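Local coordinates for putative diflavin flavoprotein A 5 (Nostoc sp. PCC 7120, PDB 4FEK) that probably transfers electrons from NADH to oxygen, reducing it to water, and is represented here by its N-terminal metallo-beta-lactamase-like domain, at residues K5-T16 against V20-E32. Numbering follows the deposited sequence.
Sequences KPRDVQVLPIAT and VLRARSWSRLRFE
Asp8 turns its CG between backbone N and carbonyl carbon (chi1 64°), and Arg24 bends at chi3 (-62°), bringing carboxylate and guanidinium edge to edge. The two belong to the antiparallel beta hairpin 8-15/18-25. Strand 8-15 is an outermost strand of the seven-stranded sheet of this metallo-beta-lactamase-like domain. Arg24 grips Asp8 side-on. Its NE reaches Asp8 OD1 at 2.8 Å and its NH2 reaches Asp8 OD2. Both oxygens use their syn lone pairs, and the two planes are nearly coplanar. These two bonds fix the rotation of the guanidinium. The Gln10 amide lies over one of its faces, offset toward the rim, and Trp26 CZ2 lies over the opposite face. Arg24 NH1 turns to Asp183 and Gly182, tying the hairpin to that loop.

Gln10 and Arg22 run side by side. Arg22 NH1 donates to Gln10 OE1 at 2.8 Å, in the carbonyl plane and nearly straight (169°). Gln10 NE2 bonds to Asp183 O, so both ends of the amide are engaged. The backbones of Gln10 and Arg22 form a hydrogen-bonded pair, as do those of Leu12 and Val20. On the other face, Val9 CG1 meets Leu21 CB at 3.9 Å, and Val11 CG2 packs on Leu21 CG. Helix 61-74 covers part of this face, with Ala70 against Val9 and Phe63 against Ala23. Near the turn, Ile14 CG2 touches Val20 CG1 at 3.6 Å.

At the other end, the extended Lys5 chain lies over one face of the Trp26 indole. Its CD makes a CH-pi contact with the five-membered ring. Its NZ, in a poorly ordered side chain, sits 3.9 Å from the centroid of the Trp26 six-membered ring, a cation-pi contact. One water accepts from Trp26 N at 2.8 Å and donates to Lys5 O.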
loop_
_atom_site.group_PDB
_atom_site.type_symbol
_atom_site.label_atom_id
_atom_site.label_comp_id
_atom_site.label_asym_id
_atom_site.label_seq_id
_atom_site.Cartn_x
_atom_site.Cartn_y
_atom_site.Cartn_z
ATOM N N LYS A 5 -13.285 -16.238 -13.407
ATOM C CA LYS A 5 -13.002 -15.016 -14.149
ATOM C C LYS A 5 -11.490 -14.818 -14.266
ATOM O O LYS A 5 -10.730 -15.343 -13.453
ATOM C CB LYS A 5 -13.638 -13.808 -13.455
ATOM C CG LYS A 5 -15.071 -14.012 -12.978
ATOM C CD LYS A 5 -15.636 -12.715 -12.406
ATOM C CE LYS A 5 -16.973 -12.922 -11.713
ATOM N NZ LYS A 5 -17.520 -11.638 -11.179
ATOM N N PRO A 6 -11.043 -14.067 -15.289
ATOM C CA PRO A 6 -9.612 -13.781 -15.419
ATOM C C PRO A 6 -9.193 -12.623 -14.510
ATOM O O PRO A 6 -10.046 -11.872 -14.045
ATOM C CB PRO A 6 -9.492 -13.336 -16.874
ATOM C CG PRO A 6 -10.798 -12.665 -17.137
ATOM C CD PRO A 6 -11.811 -13.530 -16.429
ATOM N N ARG A 7 -7.894 -12.479 -14.284
ATOM C CA ARG A 7 -7.362 -11.338 -13.544
ATOM C C ARG A 7 -7.512 -10.085 -14.397
ATOM O O ARG A 7 -7.320 -10.127 -15.609
ATOM C CB ARG A 7 -5.891 -11.572 -13.207
ATOM C CG ARG A 7 -5.674 -12.795 -12.344
ATOM C CD ARG A 7 -4.230 -12.957 -11.889
ATOM N NE ARG A 7 -4.140 -14.096 -10.983
ATOM C CZ ARG A 7 -3.008 -14.645 -10.564
ATOM N NH1 ARG A 7 -1.841 -14.164 -10.968
ATOM N NH2 ARG A 7 -3.051 -15.681 -9.736
ATOM N N ASP A 8 -7.875 -8.973 -13.775
ATOM C CA ASP A 8 -7.995 -7.707 -14.517
ATOM C C ASP A 8 -7.541 -6.546 -13.632
ATOM O O ASP A 8 -7.208 -6.741 -12.460
ATOM C CB ASP A 8 -9.433 -7.486 -15.016
ATOM C CG ASP A 8 -10.453 -7.340 -13.880
ATOM O OD1 ASP A 8 -10.093 -6.901 -12.767
ATOM O OD2 ASP A 8 -11.640 -7.653 -14.104
ATOM N N VAL A 9 -7.556 -5.336 -14.172
ATOM C CA VAL A 9 -7.243 -4.173 -13.359
ATOM C C VAL A 9 -8.408 -3.203 -13.410
ATOM O O VAL A 9 -8.911 -2.863 -14.474
ATOM C CB VAL A 9 -5.927 -3.480 -13.823
ATOM C CG1 VAL A 9 -5.656 -2.238 -12.980
ATOM C CG2 VAL A 9 -4.777 -4.454 -13.727
ATOM N N GLN A 10 -8.849 -2.770 -12.241
ATOM C CA GLN A 10 -9.965 -1.858 -12.129
ATOM C C GLN A 10 -9.396 -0.467 -11.813
ATOM O O GLN A 10 -8.693 -0.288 -10.809
ATOM C CB GLN A 10 -10.877 -2.411 -11.022
ATOM C CG GLN A 10 -12.169 -1.713 -10.752
ATOM C CD GLN A 10 -12.933 -2.427 -9.644
ATOM O OE1 GLN A 10 -12.340 -2.872 -8.656
ATOM N NE2 GLN A 10 -14.237 -2.557 -9.806
ATOM N N VAL A 11 -9.665 0.512 -12.682
ATOM C CA VAL A 11 -9.141 1.864 -12.484
ATOM C C VAL A 11 -10.278 2.855 -12.202
ATOM O O VAL A 11 -11.279 2.851 -12.903
ATOM C CB VAL A 11 -8.355 2.328 -13.717
ATOM C CG1 VAL A 11 -7.676 3.671 -13.445
ATOM C CG2 VAL A 11 -7.325 1.271 -14.111
ATOM N N LEU A 12 -10.115 3.700 -11.186
ATOM C CA LEU A 12 -11.171 4.611 -10.749
ATOM C C LEU A 12 -10.540 5.842 -10.103
ATOM O O LEU A 12 -9.573 5.724 -9.347
ATOM C CB LEU A 12 -12.055 3.903 -9.717
ATOM C CG LEU A 12 -13.580 4.045 -9.564
ATOM C CD1 LEU A 12 -13.962 4.378 -8.114
ATOM C CD2 LEU A 12 -14.246 5.033 -10.537
ATOM N N PRO A 13 -11.067 7.039 -10.410
ATOM C CA PRO A 13 -10.720 8.246 -9.653
ATOM C C PRO A 13 -11.238 8.116 -8.222
ATOM O O PRO A 13 -12.362 7.662 -8.026
ATOM C CB PRO A 13 -11.516 9.358 -10.360
ATOM C CG PRO A 13 -11.808 8.829 -11.724
ATOM C CD PRO A 13 -11.920 7.330 -11.579
ATOM N N ILE A 14 -10.436 8.488 -7.234
ATOM C CA ILE A 14 -10.894 8.376 -5.853
ATOM C C ILE A 14 -10.850 9.705 -5.131
ATOM O O ILE A 14 -11.488 9.880 -4.094
ATOM C CB ILE A 14 -10.100 7.312 -5.061
ATOM C CG1 ILE A 14 -8.626 7.726 -4.943
ATOM C CG2 ILE A 14 -10.260 5.968 -5.725
ATOM C CD1 ILE A 14 -7.745 6.749 -4.093
ATOM N N ALA A 15 -10.098 10.645 -5.683
ATOM C CA ALA A 15 -9.958 11.943 -5.066
ATOM C C ALA A 15 -9.358 12.901 -6.075
ATOM O O ALA A 15 -9.017 12.495 -7.175
ATOM C CB ALA A 15 -9.060 11.850 -3.839
ATOM N N THR A 16 -9.216 14.165 -5.686
ATOM C CA THR A 16 -8.598 15.164 -6.549
ATOM C C THR A 16 -7.224 14.698 -6.999
ATOM O O THR A 16 -6.363 14.432 -6.174
ATOM C CB THR A 16 -8.484 16.528 -5.853
ATOM O OG1 THR A 16 -9.788 16.954 -5.433
ATOM C CG2 THR A 16 -7.887 17.564 -6.801
ATOM N N VAL A 20 -7.048 4.969 -8.202
ATOM C CA VAL A 20 -6.604 3.638 -7.760
ATOM C C VAL A 20 -6.585 2.739 -8.982
ATOM O O VAL A 20 -7.422 2.905 -9.887
ATOM C CB VAL A 20 -7.496 3.038 -6.618
ATOM C CG1 VAL A 20 -8.965 2.873 -7.053
ATOM C CG2 VAL A 20 -6.942 1.666 -6.147
ATOM N N LEU A 21 -5.586 1.851 -9.037
ATOM C CA LEU A 21 -5.592 0.706 -9.927
ATOM C C LEU A 21 -5.664 -0.530 -9.043
ATOM O O LEU A 21 -4.727 -0.789 -8.297
ATOM C CB LEU A 21 -4.297 0.655 -10.758
ATOM C CG LEU A 21 -4.177 1.647 -11.925
ATOM C CD1 LEU A 21 -3.900 3.051 -11.402
ATOM C CD2 LEU A 21 -3.092 1.204 -12.917
ATOM N N ARG A 22 -6.777 -1.261 -9.086
ATOM C CA ARG A 22 -6.905 -2.494 -8.296
ATOM C C ARG A 22 -6.683 -3.687 -9.207
ATOM O O ARG A 22 -7.497 -3.959 -10.095
ATOM C CB ARG A 22 -8.300 -2.608 -7.675
ATOM C CG ARG A 22 -8.792 -1.369 -6.949
ATOM C CD ARG A 22 -10.257 -1.602 -6.551
ATOM N NE ARG A 22 -10.357 -2.394 -5.352
ATOM C CZ ARG A 22 -11.222 -3.377 -5.106
ATOM N NH1 ARG A 22 -12.129 -3.783 -5.978
ATOM N NH2 ARG A 22 -11.155 -3.978 -3.938
ATOM N N ALA A 23 -5.565 -4.364 -9.029
ATOM C CA ALA A 23 -5.285 -5.578 -9.775
ATOM C C ALA A 23 -6.038 -6.665 -9.050
ATOM O O ALA A 23 -5.822 -6.873 -7.852
ATOM C CB ALA A 23 -3.813 -5.868 -9.744
ATOM N N ARG A 24 -6.916 -7.355 -9.764
ATOM C CA ARG A 24 -7.852 -8.272 -9.122
ATOM C C ARG A 24 -7.578 -9.716 -9.480
ATOM O O ARG A 24 -7.231 -10.032 -10.631
ATOM C CB ARG A 24 -9.302 -7.907 -9.482
ATOM C CG ARG A 24 -9.685 -6.492 -9.101
ATOM C CD ARG A 24 -11.178 -6.293 -9.166
ATOM N NE ARG A 24 -11.698 -6.499 -10.514
ATOM C CZ ARG A 24 -12.990 -6.593 -10.812
ATOM N NH1 ARG A 24 -13.909 -6.486 -9.860
ATOM N NH2 ARG A 24 -13.364 -6.802 -12.069
ATOM N N SER A 25 -7.729 -10.594 -8.484
ATOM C CA SER A 25 -7.689 -12.029 -8.723
ATOM C C SER A 25 -8.810 -12.757 -7.966
ATOM O O SER A 25 -8.964 -12.604 -6.752
ATOM C CB SER A 25 -6.333 -12.623 -8.350
ATOM O OG SER A 25 -6.299 -14.020 -8.661
ATOM N N TRP A 26 -9.600 -13.540 -8.686
ATOM C CA TRP A 26 -10.712 -14.250 -8.041
ATOM C C TRP A 26 -10.277 -15.509 -7.278
ATOM O O TRP A 26 -11.071 -16.111 -6.544
ATOM C CB TRP A 26 -11.815 -14.544 -9.063
ATOM C CG TRP A 26 -12.341 -13.265 -9.662
ATOM C CD1 TRP A 26 -11.874 -12.619 -10.777
ATOM C CD2 TRP A 26 -13.400 -12.454 -9.145
ATOM N NE1 TRP A 26 -12.587 -11.461 -10.988
ATOM C CE2 TRP A 26 -13.533 -11.340 -10.003
ATOM C CE3 TRP A 26 -14.250 -12.562 -8.041
ATOM C CZ2 TRP A 26 -14.488 -10.346 -9.795
ATOM C CZ3 TRP A 26 -15.201 -11.575 -7.836
ATOM C CH2 TRP A 26 -15.316 -10.484 -8.712
ATOM N N SER A 27 -9.012 -15.886 -7.436
ATOM C CA SER A 27 -8.449 -17.049 -6.746
ATOM C C SER A 27 -7.192 -16.633 -5.991
ATOM O O SER A 27 -6.653 -15.540 -6.226
ATOM C CB SER A 27 -8.121 -18.152 -7.755
ATOM O OG SER A 27 -7.267 -17.647 -8.769
ATOM N N ARG A 28 -6.740 -17.492 -5.076
ATOM C CA ARG A 28 -5.585 -17.189 -4.228
ATOM C C ARG A 28 -4.361 -16.861 -5.089
ATOM O O ARG A 28 -4.209 -17.388 -6.195
ATOM C CB ARG A 28 -5.272 -18.366 -3.304
ATOM C CG ARG A 28 -4.682 -19.557 -3.986
ATOM C CD ARG A 28 -5.661 -20.710 -3.935
ATOM N NE ARG A 28 -6.038 -21.080 -5.272
ATOM C CZ ARG A 28 -7.080 -21.836 -5.585
ATOM N NH1 ARG A 28 -7.883 -22.321 -4.641
ATOM N NH2 ARG A 28 -7.314 -22.096 -6.860
ATOM N N LEU A 29 -3.507 -15.981 -4.586
ATOM C CA LEU A 29 -2.238 -15.697 -5.249
ATOM C C LEU A 29 -1.206 -16.716 -4.799
ATOM O O LEU A 29 -0.300 -17.060 -5.546
ATOM C CB LEU A 29 -1.742 -14.299 -4.893
ATOM C CG LEU A 29 -2.444 -13.117 -5.550
ATOM C CD1 LEU A 29 -1.777 -11.805 -5.132
ATOM C CD2 LEU A 29 -2.420 -13.295 -7.046
ATOM N N ARG A 30 -1.356 -17.183 -3.563
ATOM C CA ARG A 30 -0.433 -18.143 -2.964
ATOM C C ARG A 30 -1.223 -19.197 -2.185
ATOM O O ARG A 30 -2.331 -18.934 -1.760
ATOM C CB ARG A 30 0.514 -17.419 -2.006
ATOM C CG ARG A 30 1.488 -16.470 -2.689
ATOM C CD ARG A 30 2.353 -17.230 -3.681
ATOM N NE ARG A 30 2.836 -16.381 -4.766
ATOM C CZ ARG A 30 3.308 -16.842 -5.923
ATOM N NH1 ARG A 30 3.358 -18.148 -6.154
ATOM N NH2 ARG A 30 3.723 -15.995 -6.855
ATOM N N PHE A 31 -0.652 -20.379 -1.991
ATOM C CA PHE A 31 -1.297 -21.400 -1.167
ATOM C C PHE A 31 -0.986 -21.166 0.306
ATOM O O PHE A 31 -0.265 -21.945 0.936
ATOM C CB PHE A 31 -0.857 -22.784 -1.617
ATOM C CG PHE A 31 -1.275 -23.113 -3.025
ATOM C CD1 PHE A 31 -2.558 -23.559 -3.290
ATOM C CD2 PHE A 31 -0.394 -22.954 -4.083
ATOM C CE1 PHE A 31 -2.959 -23.854 -4.581
ATOM C CE2 PHE A 31 -0.793 -23.249 -5.380
ATOM C CZ PHE A 31 -2.075 -23.699 -5.626
ATOM N N GLU A 32 -1.532 -20.091 0.859
ATOM C CA GLU A 32 -1.155 -19.641 2.200
ATOM C C GLU A 32 -2.396 -19.289 2.979
ATOM O O GLU A 32 -3.450 -19.061 2.385
ATOM C CB GLU A 32 -0.247 -18.410 2.119
ATOM C CG GLU A 32 1.062 -18.622 1.352
ATOM C CD GLU A 32 1.869 -19.823 1.845
ATOM O OE1 GLU A 32 1.858 -20.102 3.064
ATOM O OE2 GLU A 32 2.519 -20.491 1.009
HETATM O O HOH W 1 -8.894 -14.524 -11.258
HETATM O O HOH W 2 -12.408 -9.968 -13.906
#